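Chitin deacetylase 1 (Bombyx mori, PDB 5ZNT) hydrolyses the N-acetamido groups of N-acetyl-D-glucosamine residues in chitin, yielding chitosan and acetate, as a zinc-dependent deacetylase of carbohydrate esterase family 4. Local coordinates at residues I42-Y56 / A74-V88. Residues are numbered along the deposited sequence; the frame is centred on the assembly and turned at random.
Sequences ITFDDAINNNNIELY and ATYFVSHKYTNYSAV. With ZN (zinc ion), chain C; NAG (2-acetamido-2-deoxy-beta-D-glucopyranose), chain B.
Tyr76 sends the edge of its ring at the face of Tyr56 in a T-shaped pair, planes 87° apart, with Tyr76 CE2 3.4 Å from Tyr56 CZ and above the ring centre. Phe44 runs beside Tyr76 in the same direction, planes 30° apart and the rings offset so that little of one lies over the other; Phe44 CD2 meets Tyr76 CE2 at 3.6 Å. Tyr56 in turn lays CE1 over one face of Phe44, closing a three-ring cluster between strands and helix 53-59. Were Tyr56 cut back to an alanine, the edge of Tyr76 and that face of Phe44 would probably lose the ring they share. Ile48 comes in roughly perpendicular to Tyr76; with CG1 anti to its carbonyl carbon (chi1 -65°) and the chain extended, CD1 reaches Tyr76 CD2 at 3.6 Å and also touches Val78 and Val88, while CG2 rests on Ala87. Thr43, Asp45 and Phe77 share the other face of the sheet, where Arg146 hydrogen-bonds Thr43 OG1 and forms a salt bridge with Asp45 OD1. Thr75 N donates to Ile42 O, Phe44 N to Thr75 O and Phe77 N to Phe44 O, the alternating bonds of a parallel ladder. Beyond the strands, Asn84 N gives Ile48 O a nearly straight bond of 2.8 Å, and Asn49 ND2 donates to Tyr82 O at 3.0 Å, from above that carbonyl's plane. Asn84 caps helix 85-93 through OD1, which accepts from Ala87 N, and carries the N-linked sugar on ND2; Ile53 CD1 packs against Ala87 CB beside it. Just past strand 38-45, Asp46 OD1 binds zinc at 2.1 Å, with His101 and His105 completing the protein ligands. Strand 38-45, helix 53-59 and strand 75-78 form a beta-alpha-beta unit of the polysaccharide deacetylase domain; the loop after its first strand supplies the aspartate of the CE4 Asp-His-His zinc site.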
ATOM      1  N   ILE A  42       0.171  -4.624  -6.057  1.00 15.31           N
ATOM      2  CA  ILE A  42      -0.566  -3.534  -6.675  1.00 18.56           C
ATOM      3  C   ILE A  42      -1.225  -2.714  -5.573  1.00 17.59           C
ATOM      4  O   ILE A  42      -1.884  -3.272  -4.691  1.00 18.08           O
ATOM      5  CB  ILE A  42      -1.630  -4.084  -7.631  1.00 18.85           C
ATOM      6  CG1 ILE A  42      -0.990  -4.879  -8.771  1.00 19.53           C
ATOM      7  CG2 ILE A  42      -2.514  -2.950  -8.155  1.00 17.14           C
ATOM      8  CD1 ILE A  42      -2.040  -5.729  -9.517  1.00 20.84           C
ATOM      9  N   THR A  43      -1.053  -1.390  -5.611  1.00 15.38           N
ATOM     10  CA  THR A  43      -1.733  -0.524  -4.653  1.00 13.54           C
ATOM     11  C   THR A  43      -2.414   0.617  -5.390  1.00 16.67           C
ATOM     12  O   THR A  43      -2.046   0.961  -6.518  1.00 17.06           O
ATOM     13  CB  THR A  43      -0.779   0.052  -3.580  1.00 16.20           C
ATOM     14  OG1 THR A  43       0.048   1.081  -4.154  1.00 19.32           O
ATOM     15  CG2 THR A  43       0.131  -1.047  -2.985  1.00 16.27           C
ATOM     16  N   PHE A  44      -3.412   1.212  -4.717  1.00 16.63           N
ATOM     17  CA  PHE A  44      -4.127   2.390  -5.191  1.00 13.86           C
ATOM     18  C   PHE A  44      -4.259   3.396  -4.055  1.00 21.32           C
ATOM     19  O   PHE A  44      -4.674   3.030  -2.947  1.00 17.92           O
ATOM     20  CB  PHE A  44      -5.518   2.009  -5.715  1.00 14.96           C
ATOM     21  CG  PHE A  44      -5.470   1.062  -6.864  1.00 18.11           C
ATOM     22  CD1 PHE A  44      -5.172   1.525  -8.140  1.00 20.16           C
ATOM     23  CD2 PHE A  44      -5.682  -0.298  -6.665  1.00 19.65           C
ATOM     24  CE1 PHE A  44      -5.098   0.632  -9.209  1.00 21.68           C
ATOM     25  CE2 PHE A  44      -5.621  -1.182  -7.733  1.00 21.41           C
ATOM     26  CZ  PHE A  44      -5.339  -0.711  -8.998  1.00 18.76           C
ATOM     27  N   ASP A  45      -3.948   4.643  -4.342  1.00 13.87           N
ATOM     28  CA  ASP A  45      -4.095   5.642  -3.321  1.00 18.02           C
ATOM     29  C   ASP A  45      -5.396   6.375  -3.531  1.00 23.75           C
ATOM     30  O   ASP A  45      -6.060   6.281  -4.583  1.00 39.14           O
ATOM     31  CB  ASP A  45      -2.865   6.533  -3.247  1.00 17.56           C
ATOM     32  CG  ASP A  45      -1.640   5.806  -2.742  1.00 21.61           C
ATOM     33  OD1 ASP A  45      -1.726   4.581  -2.512  1.00 20.85           O
ATOM     34  OD2 ASP A  45      -0.586   6.469  -2.590  1.00 22.81           O
ATOM     35  N   ASP A  46      -5.710   7.110  -2.481  1.00 14.58           N
ATOM     36  CA  ASP A  46      -6.710   8.146  -2.411  1.00 16.29           C
ATOM     37  C   ASP A  46      -8.098   7.560  -2.606  1.00 29.07           C
ATOM     38  O   ASP A  46      -8.229   6.419  -2.624  1.00 42.74           O
ATOM     39  CB  ASP A  46      -6.605   9.247  -3.514  1.00 13.75           C
ATOM     40  CG  ASP A  46      -5.221   9.915  -3.661  1.00 21.17           C
ATOM     41  OD1 ASP A  46      -4.404   9.739  -2.788  1.00 18.23           O
ATOM     42  OD2 ASP A  46      -5.063  10.616  -4.701  1.00 22.87           O
ATOM     43  N   ALA A  47      -9.105   8.392  -2.674  1.00 16.33           N
ATOM     44  CA  ALA A  47     -10.494   8.021  -2.472  1.00 16.85           C
ATOM     45  C   ALA A  47     -11.002   6.830  -3.273  1.00 19.29           C
ATOM     46  O   ALA A  47     -10.558   6.593  -4.318  1.00 16.08           O
ATOM     47  CB  ALA A  47     -11.407   9.222  -2.634  1.00 17.16           C
ATOM     48  N   ILE A  48     -11.955   6.120  -2.719  1.00 15.34           N
ATOM     49  CA  ILE A  48     -12.615   5.080  -3.439  1.00 15.59           C
ATOM     50  C   ILE A  48     -14.042   5.608  -3.606  1.00 18.35           C
ATOM     51  O   ILE A  48     -14.705   5.811  -2.662  1.00 18.37           O
ATOM     52  CB  ILE A  48     -12.644   3.744  -2.703  1.00 15.71           C
ATOM     53  CG1 ILE A  48     -11.249   3.201  -2.547  1.00 17.65           C
ATOM     54  CG2 ILE A  48     -13.547   2.799  -3.432  1.00 19.15           C
ATOM     55  CD1 ILE A  48     -11.203   1.874  -1.917  1.00 15.81           C
ATOM     56  N   ASN A  49     -14.495   5.797  -4.822  1.00 17.70           N
ATOM     57  CA  ASN A  49     -15.842   6.332  -5.048  1.00 18.53           C
ATOM     58  C   ASN A  49     -16.208   6.075  -6.501  1.00 18.64           C
ATOM     59  O   ASN A  49     -15.508   5.344  -7.212  1.00 17.55           O
ATOM     60  CB  ASN A  49     -15.932   7.827  -4.669  1.00 16.06           C
ATOM     61  CG  ASN A  49     -14.952   8.701  -5.438  1.00 17.71           C
ATOM     62  OD1 ASN A  49     -14.589   8.405  -6.564  1.00 19.29           O
ATOM     63  ND2 ASN A  49     -14.551   9.816  -4.834  1.00 16.80           N
ATOM     64  N   ASN A  50     -17.295   6.702  -6.968  1.00 17.31           N
ATOM     65  CA  ASN A  50     -17.747   6.369  -8.308  1.00 23.21           C
ATOM     66  C   ASN A  50     -16.799   6.890  -9.390  1.00 23.51           C
ATOM     67  O   ASN A  50     -16.998   6.573 -10.566  1.00 22.50           O
ATOM     68  CB  ASN A  50     -19.183   6.881  -8.529  1.00 25.55           C
ATOM     69  CG  ASN A  50     -20.241   5.871  -8.079  1.00 34.47           C
ATOM     70  OD1 ASN A  50     -19.934   4.692  -7.864  1.00 36.86           O
ATOM     71  ND2 ASN A  50     -21.490   6.321  -7.951  1.00 36.80           N
ATOM     72  N   ASN A  51     -15.768   7.662  -9.040  1.00 19.42           N
ATOM     73  CA  ASN A  51     -14.743   7.951 -10.038  1.00 21.51           C
ATOM     74  C   ASN A  51     -13.963   6.699 -10.447  1.00 24.10           C
ATOM     75  O   ASN A  51     -13.365   6.693 -11.529  1.00 20.34           O
ATOM     76  CB  ASN A  51     -13.722   8.987  -9.541  1.00 21.27           C
ATOM     77  CG  ASN A  51     -14.347  10.356  -9.187  1.00 25.75           C
ATOM     78  OD1 ASN A  51     -15.533  10.596  -9.369  1.00 24.24           O
ATOM     79  ND2 ASN A  51     -13.528  11.229  -8.630  1.00 23.09           N
ATOM     80  N   ASN A  52     -13.914   5.665  -9.598  1.00 19.25           N
ATOM     81  CA  ASN A  52     -13.048   4.514  -9.870  1.00 22.27           C
ATOM     82  C   ASN A  52     -13.644   3.147  -9.526  1.00 22.88           C
ATOM     83  O   ASN A  52     -12.992   2.137  -9.796  1.00 18.80           O
ATOM     84  CB  ASN A  52     -11.704   4.677  -9.126  1.00 16.29           C
ATOM     85  CG  ASN A  52     -11.883   5.103  -7.665  1.00 20.48           C
ATOM     86  OD1 ASN A  52     -12.632   4.488  -6.911  1.00 16.64           O
ATOM     87  ND2 ASN A  52     -11.186   6.166  -7.265  1.00 20.90           N
ATOM     88  N   ILE A  53     -14.875   3.071  -9.012  1.00 22.80           N
ATOM     89  CA  ILE A  53     -15.431   1.783  -8.597  1.00 25.63           C
ATOM     90  C   ILE A  53     -15.547   0.840  -9.793  1.00 26.34           C
ATOM     91  O   ILE A  53     -15.200  -0.344  -9.703  1.00 27.59           O
ATOM     92  CB  ILE A  53     -16.781   1.993  -7.873  1.00 28.12           C
ATOM     93  CG1 ILE A  53     -16.538   2.482  -6.418  1.00 20.42           C
ATOM     94  CG2 ILE A  53     -17.612   0.700  -7.905  1.00 32.80           C
ATOM     95  CD1 ILE A  53     -17.779   3.222  -5.761  1.00 21.28           C
ATOM     96  N   GLU A  54     -15.964   1.361 -10.945  1.00 21.77           N
ATOM     97  CA  GLU A  54     -16.076   0.515 -12.128  1.00 32.16           C
ATOM     98  C   GLU A  54     -14.710   0.093 -12.658  1.00 30.61           C
ATOM     99  O   GLU A  54     -14.564  -1.021 -13.174  1.00 29.17           O
ATOM    100  CB  GLU A  54     -16.866   1.239 -13.220  1.00 34.97           C
ATOM    101  CG  GLU A  54     -18.358   1.341 -12.934  1.00 41.02           C
ATOM    102  CD  GLU A  54     -19.035  -0.023 -12.870  1.00 64.20           C
ATOM    103  OE1 GLU A  54     -19.057  -0.726 -13.916  1.00 63.94           O
ATOM    104  OE2 GLU A  54     -19.526  -0.388 -11.768  1.00 58.21           O
ATOM    105  N   LEU A  55     -13.711   0.977 -12.589  1.00 26.31           N
ATOM    106  CA  LEU A  55     -12.360   0.563 -12.963  1.00 22.52           C
ATOM    107  C   LEU A  55     -11.913  -0.643 -12.137  1.00 23.71           C
ATOM    108  O   LEU A  55     -11.356  -1.610 -12.679  1.00 25.14           O
ATOM    109  CB  LEU A  55     -11.380   1.724 -12.782  1.00 22.58           C
ATOM    110  CG  LEU A  55      -9.911   1.314 -12.925  1.00 21.03           C
ATOM    111  CD1 LEU A  55      -9.546   1.096 -14.391  1.00 23.58           C
ATOM    112  CD2 LEU A  55      -8.987   2.319 -12.292  1.00 24.13           C
ATOM    113  N   TYR A  56     -12.135  -0.606 -10.823  1.00 18.83           N
ATOM    114  CA  TYR A  56     -11.663  -1.715  -9.997  1.00 21.03           C
ATOM    115  C   TYR A  56     -12.406  -3.005 -10.336  1.00 29.68           C
ATOM    116  O   TYR A  56     -11.821  -4.092 -10.245  1.00 24.36           O
ATOM    117  CB  TYR A  56     -11.797  -1.372  -8.516  1.00 21.26           C
ATOM    118  CG  TYR A  56     -10.905  -0.208  -8.091  1.00 22.59           C
ATOM    119  CD1 TYR A  56      -9.600  -0.084  -8.577  1.00 21.52           C
ATOM    120  CD2 TYR A  56     -11.382   0.786  -7.237  1.00 17.53           C
ATOM    121  CE1 TYR A  56      -8.780   0.988  -8.196  1.00 21.62           C
ATOM    122  CE2 TYR A  56     -10.576   1.871  -6.867  1.00 17.66           C
ATOM    123  CZ  TYR A  56      -9.272   1.955  -7.349  1.00 19.77           C
ATOM    124  OH  TYR A  56      -8.458   3.004  -6.969  1.00 19.68           O
ATOM    125  N   ALA A  74      -5.234  -6.664  -4.083  1.00 21.59           N
ATOM    126  CA  ALA A  74      -4.535  -5.385  -4.073  1.00 17.19           C
ATOM    127  C   ALA A  74      -4.728  -4.708  -2.716  1.00 17.24           C
ATOM    128  O   ALA A  74      -5.495  -5.170  -1.866  1.00 17.53           O
ATOM    129  CB  ALA A  74      -5.027  -4.479  -5.229  1.00 16.23           C
ATOM    130  N   THR A  75      -4.005  -3.611  -2.505  1.00 17.54           N
ATOM    131  CA  THR A  75      -4.048  -2.837  -1.261  1.00 16.15           C
ATOM    132  C   THR A  75      -4.476  -1.413  -1.595  1.00 18.50           C
ATOM    133  O   THR A  75      -3.936  -0.817  -2.518  1.00 18.59           O
ATOM    134  CB  THR A  75      -2.670  -2.818  -0.574  1.00 17.69           C
ATOM    135  OG1 THR A  75      -2.206  -4.167  -0.367  1.00 17.56           O
ATOM    136  CG2 THR A  75      -2.732  -2.102   0.781  1.00 14.69           C
ATOM    137  N   TYR A  76      -5.432  -0.868  -0.842  1.00 18.67           N
ATOM    138  CA  TYR A  76      -5.977   0.463  -1.088  1.00 17.63           C
ATOM    139  C   TYR A  76      -5.575   1.362   0.069  1.00 15.25           C
ATOM    140  O   TYR A  76      -5.943   1.091   1.218  1.00 15.74           O
ATOM    141  CB  TYR A  76      -7.500   0.427  -1.211  1.00 15.26           C
ATOM    142  CG  TYR A  76      -7.955  -0.281  -2.465  1.00 15.87           C
ATOM    143  CD1 TYR A  76      -7.983  -1.669  -2.529  1.00 14.39           C
ATOM    144  CD2 TYR A  76      -8.329   0.438  -3.594  1.00 14.94           C
ATOM    145  CE1 TYR A  76      -8.376  -2.331  -3.686  1.00 17.32           C
ATOM    146  CE2 TYR A  76      -8.748  -0.216  -4.758  1.00 20.62           C
ATOM    147  CZ  TYR A  76      -8.782  -1.594  -4.783  1.00 22.10           C
ATOM    148  OH  TYR A  76      -9.182  -2.232  -5.920  1.00 20.02           O
ATOM    149  N   PHE A  77      -4.777   2.387  -0.223  1.00 12.23           N
ATOM    150  CA  PHE A  77      -4.438   3.400   0.777  1.00 14.24           C
ATOM    151  C   PHE A  77      -5.475   4.509   0.649  1.00 16.85           C
ATOM    152  O   PHE A  77      -5.411   5.338  -0.261  1.00 15.78           O
ATOM    153  CB  PHE A  77      -3.009   3.908   0.578  1.00 17.50           C
ATOM    154  CG  PHE A  77      -1.966   2.881   0.938  1.00 16.64           C
ATOM    155  CD1 PHE A  77      -1.600   2.681   2.263  1.00 11.89           C
ATOM    156  CD2 PHE A  77      -1.388   2.096  -0.046  1.00 18.65           C
ATOM    157  CE1 PHE A  77      -0.656   1.711   2.595  1.00 17.21           C
ATOM    158  CE2 PHE A  77      -0.443   1.138   0.284  1.00 18.25           C
ATOM    159  CZ  PHE A  77      -0.086   0.945   1.594  1.00 19.43           C
ATOM    160  N   VAL A  78      -6.433   4.524   1.566  1.00 17.39           N
ATOM    161  CA  VAL A  78      -7.676   5.272   1.386  1.00 14.41           C
ATOM    162  C   VAL A  78      -7.573   6.578   2.137  1.00 15.88           C
ATOM    163  O   VAL A  78      -7.225   6.587   3.323  1.00 14.52           O
ATOM    164  CB  VAL A  78      -8.884   4.447   1.874  1.00 15.09           C
ATOM    165  CG1 VAL A  78     -10.191   5.262   1.709  1.00 12.48           C
ATOM    166  CG2 VAL A  78      -8.966   3.123   1.062  1.00 13.62           C
ATOM    167  N   SER A  79      -7.876   7.685   1.453  1.00 14.41           N
ATOM    168  CA  SER A  79      -8.037   8.985   2.087  1.00 15.55           C
ATOM    169  C   SER A  79      -9.531   9.283   2.235  1.00 13.06           C
ATOM    170  O   SER A  79     -10.352   8.763   1.481  1.00 15.50           O
ATOM    171  CB  SER A  79      -7.348  10.092   1.260  1.00 15.37           C
ATOM    172  OG  SER A  79      -7.876  10.129  -0.074  1.00 19.71           O
ATOM    173  N   HIS A  80      -9.873  10.159   3.195  1.00 14.45           N
ATOM    174  CA  HIS A  80     -11.268  10.294   3.636  1.00 13.31           C
ATOM    175  C   HIS A  80     -12.133  11.051   2.635  1.00 16.06           C
ATOM    176  O   HIS A  80     -13.233  10.606   2.302  1.00 15.32           O
ATOM    177  CB  HIS A  80     -11.304  10.985   5.005  1.00 13.68           C
ATOM    178  CG  HIS A  80     -12.687  11.311   5.507  1.00 19.02           C
ATOM    179  ND1 HIS A  80     -13.730  10.403   5.496  1.00 14.95           N
ATOM    180  CD2 HIS A  80     -13.182  12.446   6.055  1.00 17.54           C
ATOM    181  CE1 HIS A  80     -14.807  10.967   6.026  1.00 15.89           C
ATOM    182  NE2 HIS A  80     -14.501  12.207   6.375  1.00 18.90           N
ATOM    183  N   LYS A  81     -11.689  12.230   2.172  1.00 17.43           N
ATOM    184  CA  LYS A  81     -12.645  13.128   1.535  1.00 16.01           C
ATOM    185  C   LYS A  81     -13.168  12.518   0.245  1.00 16.33           C
ATOM    186  O   LYS A  81     -12.395  12.052  -0.601  1.00 15.51           O
ATOM    187  CB  LYS A  81     -12.016  14.510   1.261  1.00 18.92           C
ATOM    188  CG  LYS A  81     -13.046  15.646   1.170  1.00 16.58           C
ATOM    189  CD  LYS A  81     -12.332  17.000   0.836  1.00 18.71           C
ATOM    190  CE  LYS A  81     -13.284  18.170   0.949  1.00 25.68           C
ATOM    191  NZ  LYS A  81     -12.577  19.503   0.777  1.00 24.53           N
ATOM    192  N   TYR A  82     -14.500  12.510   0.108  1.00 14.53           N
ATOM    193  CA  TYR A  82     -15.245  11.971  -1.026  1.00 14.70           C
ATOM    194  C   TYR A  82     -15.252  10.452  -1.094  1.00 18.68           C
ATOM    195  O   TYR A  82     -15.700   9.892  -2.096  1.00 18.13           O
ATOM    196  CB  TYR A  82     -14.735  12.516  -2.366  1.00 16.43           C
ATOM    197  CG  TYR A  82     -14.569  14.025  -2.381  1.00 21.07           C
ATOM    198  CD1 TYR A  82     -15.662  14.874  -2.142  1.00 19.36           C
ATOM    199  CD2 TYR A  82     -13.326  14.604  -2.650  1.00 16.43           C
ATOM    200  CE1 TYR A  82     -15.503  16.282  -2.172  1.00 24.03           C
ATOM    201  CE2 TYR A  82     -13.159  15.985  -2.675  1.00 20.32           C
ATOM    202  CZ  TYR A  82     -14.244  16.821  -2.446  1.00 22.43           C
ATOM    203  OH  TYR A  82     -14.052  18.197  -2.469  1.00 23.90           O
ATOM    204  N   THR A  83     -14.788   9.756  -0.067  1.00 15.54           N
ATOM    205  CA  THR A  83     -14.759   8.307  -0.141  1.00 14.85           C
ATOM    206  C   THR A  83     -16.146   7.734   0.122  1.00 17.98           C
ATOM    207  O   THR A  83     -16.924   8.284   0.904  1.00 16.89           O
ATOM    208  CB  THR A  83     -13.732   7.760   0.840  1.00 17.20           C
ATOM    209  OG1 THR A  83     -12.459   7.892   0.220  1.00 12.16           O
ATOM    210  CG2 THR A  83     -13.974   6.276   1.215  1.00 12.90           C
ATOM    211  N   ASN A  84     -16.466   6.667  -0.598  1.00 16.27           N
ATOM    212  CA  ASN A  84     -17.710   5.921  -0.451  1.00 18.95           C
ATOM    213  C   ASN A  84     -17.407   4.727   0.448  1.00 18.00           C
ATOM    214  O   ASN A  84     -16.719   3.789   0.029  1.00 17.53           O
ATOM    215  CB  ASN A  84     -18.184   5.533  -1.844  1.00 19.33           C
ATOM    216  CG  ASN A  84     -19.377   4.608  -1.857  1.00 22.78           C
ATOM    217  OD1 ASN A  84     -19.694   3.902  -0.889  1.00 17.43           O
ATOM    218  ND2 ASN A  84     -20.050   4.608  -2.992  1.00 23.19           N
ATOM    219  N   TYR A  85     -17.882   4.771   1.698  1.00 14.19           N
ATOM    220  CA  TYR A  85     -17.489   3.743   2.653  1.00 12.76           C
ATOM    221  C   TYR A  85     -18.223   2.421   2.471  1.00 19.63           C
ATOM    222  O   TYR A  85     -17.723   1.396   2.955  1.00 20.05           O
ATOM    223  CB  TYR A  85     -17.639   4.264   4.089  1.00 13.59           C
ATOM    224  CG  TYR A  85     -16.511   5.238   4.349  1.00 17.29           C
ATOM    225  CD1 TYR A  85     -15.244   4.779   4.747  1.00 14.81           C
ATOM    226  CD2 TYR A  85     -16.681   6.599   4.096  1.00 17.04           C
ATOM    227  CE1 TYR A  85     -14.199   5.666   4.947  1.00 14.85           C
ATOM    228  CE2 TYR A  85     -15.651   7.497   4.286  1.00 16.03           C
ATOM    229  CZ  TYR A  85     -14.408   7.024   4.678  1.00 16.98           C
ATOM    230  OH  TYR A  85     -13.411   7.929   4.838  1.00 17.14           O
ATOM    231  N   SER A  86     -19.368   2.408   1.775  1.00 19.21           N
ATOM    232  CA  SER A  86     -19.954   1.133   1.347  1.00 20.78           C
ATOM    233  C   SER A  86     -19.049   0.442   0.345  1.00 22.73           C
ATOM    234  O   SER A  86     -18.944  -0.790   0.338  1.00 21.40           O
ATOM    235  CB  SER A  86     -21.319   1.354   0.699  1.00 20.82           C
ATOM    236  OG  SER A  86     -22.207   1.853   1.668  1.00 37.17           O
ATOM    237  N   ALA A  87     -18.429   1.225  -0.542  1.00 19.67           N
ATOM    238  CA  ALA A  87     -17.516   0.659  -1.529  1.00 20.39           C
ATOM    239  C   ALA A  87     -16.247   0.152  -0.866  1.00 21.12           C
ATOM    240  O   ALA A  87     -15.730  -0.910  -1.242  1.00 20.84           O
ATOM    241  CB  ALA A  87     -17.192   1.700  -2.606  1.00 18.25           C
ATOM    242  N   VAL A  88     -15.711   0.917   0.098  1.00 19.23           N
ATOM    243  CA  VAL A  88     -14.574   0.449   0.882  1.00 16.85           C
ATOM    244  C   VAL A  88     -14.919  -0.887   1.538  1.00 18.14           C
ATOM    245  O   VAL A  88     -14.132  -1.839   1.516  1.00 18.53           O
ATOM    246  CB  VAL A  88     -14.180   1.515   1.935  1.00 16.85           C
ATOM    247  CG1 VAL A  88     -13.208   0.961   2.931  1.00 15.09           C
ATOM    248  CG2 VAL A  88     -13.570   2.795   1.263  1.00 12.56           C
TER
HETATM  249 ZN    ZN C 601      -2.528  10.542  -2.168  1.00 21.15          ZN
HETATM  250  C1  NAG B   1     -21.174   3.753  -3.196  1.00 26.92           C
HETATM  251  C2  NAG B   1     -21.984   4.020  -4.447  1.00 31.97           C
HETATM  252  C3  NAG B   1     -23.106   2.988  -4.557  1.00 35.65           C
HETATM  253  C4  NAG B   1     -22.553   1.569  -4.437  1.00 40.16           C
HETATM  254  C5  NAG B   1     -21.612   1.452  -3.240  1.00 29.40           C
HETATM  255  C6  NAG B   1     -20.877   0.132  -3.181  1.00 30.56           C
HETATM  256  C7  NAG B   1     -21.815   6.452  -4.823  1.00 34.16           C
HETATM  257  C8  NAG B   1     -22.583   7.739  -4.875  1.00 36.63           C
HETATM  258  N2  NAG B   1     -22.524   5.368  -4.495  1.00 29.39           N
HETATM  259  O3  NAG B   1     -23.762   3.193  -5.800  1.00 45.62           O
HETATM  260  O4  NAG B   1     -23.579   0.653  -4.076  1.00 57.53           O
HETATM  261  O5  NAG B   1     -20.623   2.484  -3.275  1.00 25.70           O
HETATM  262  O6  NAG B   1     -20.199  -0.123  -4.404  1.00 37.57           O
HETATM  263  O7  NAG B   1     -20.595   6.401  -5.039  1.00 34.35           O
HETATM  264  O   HOH W   1      -0.945  -4.980  -2.767  1.00 15.93           O
HETATM  265  O   HOH W   2      -0.986   9.185  -3.194  1.00 21.97           O
HETATM  266  O   HOH W   3      -2.539  11.611  -4.033  1.00 21.25           O
HETATM  267  O   HOH W   4      -0.307  11.116  -1.951  1.00 24.53           O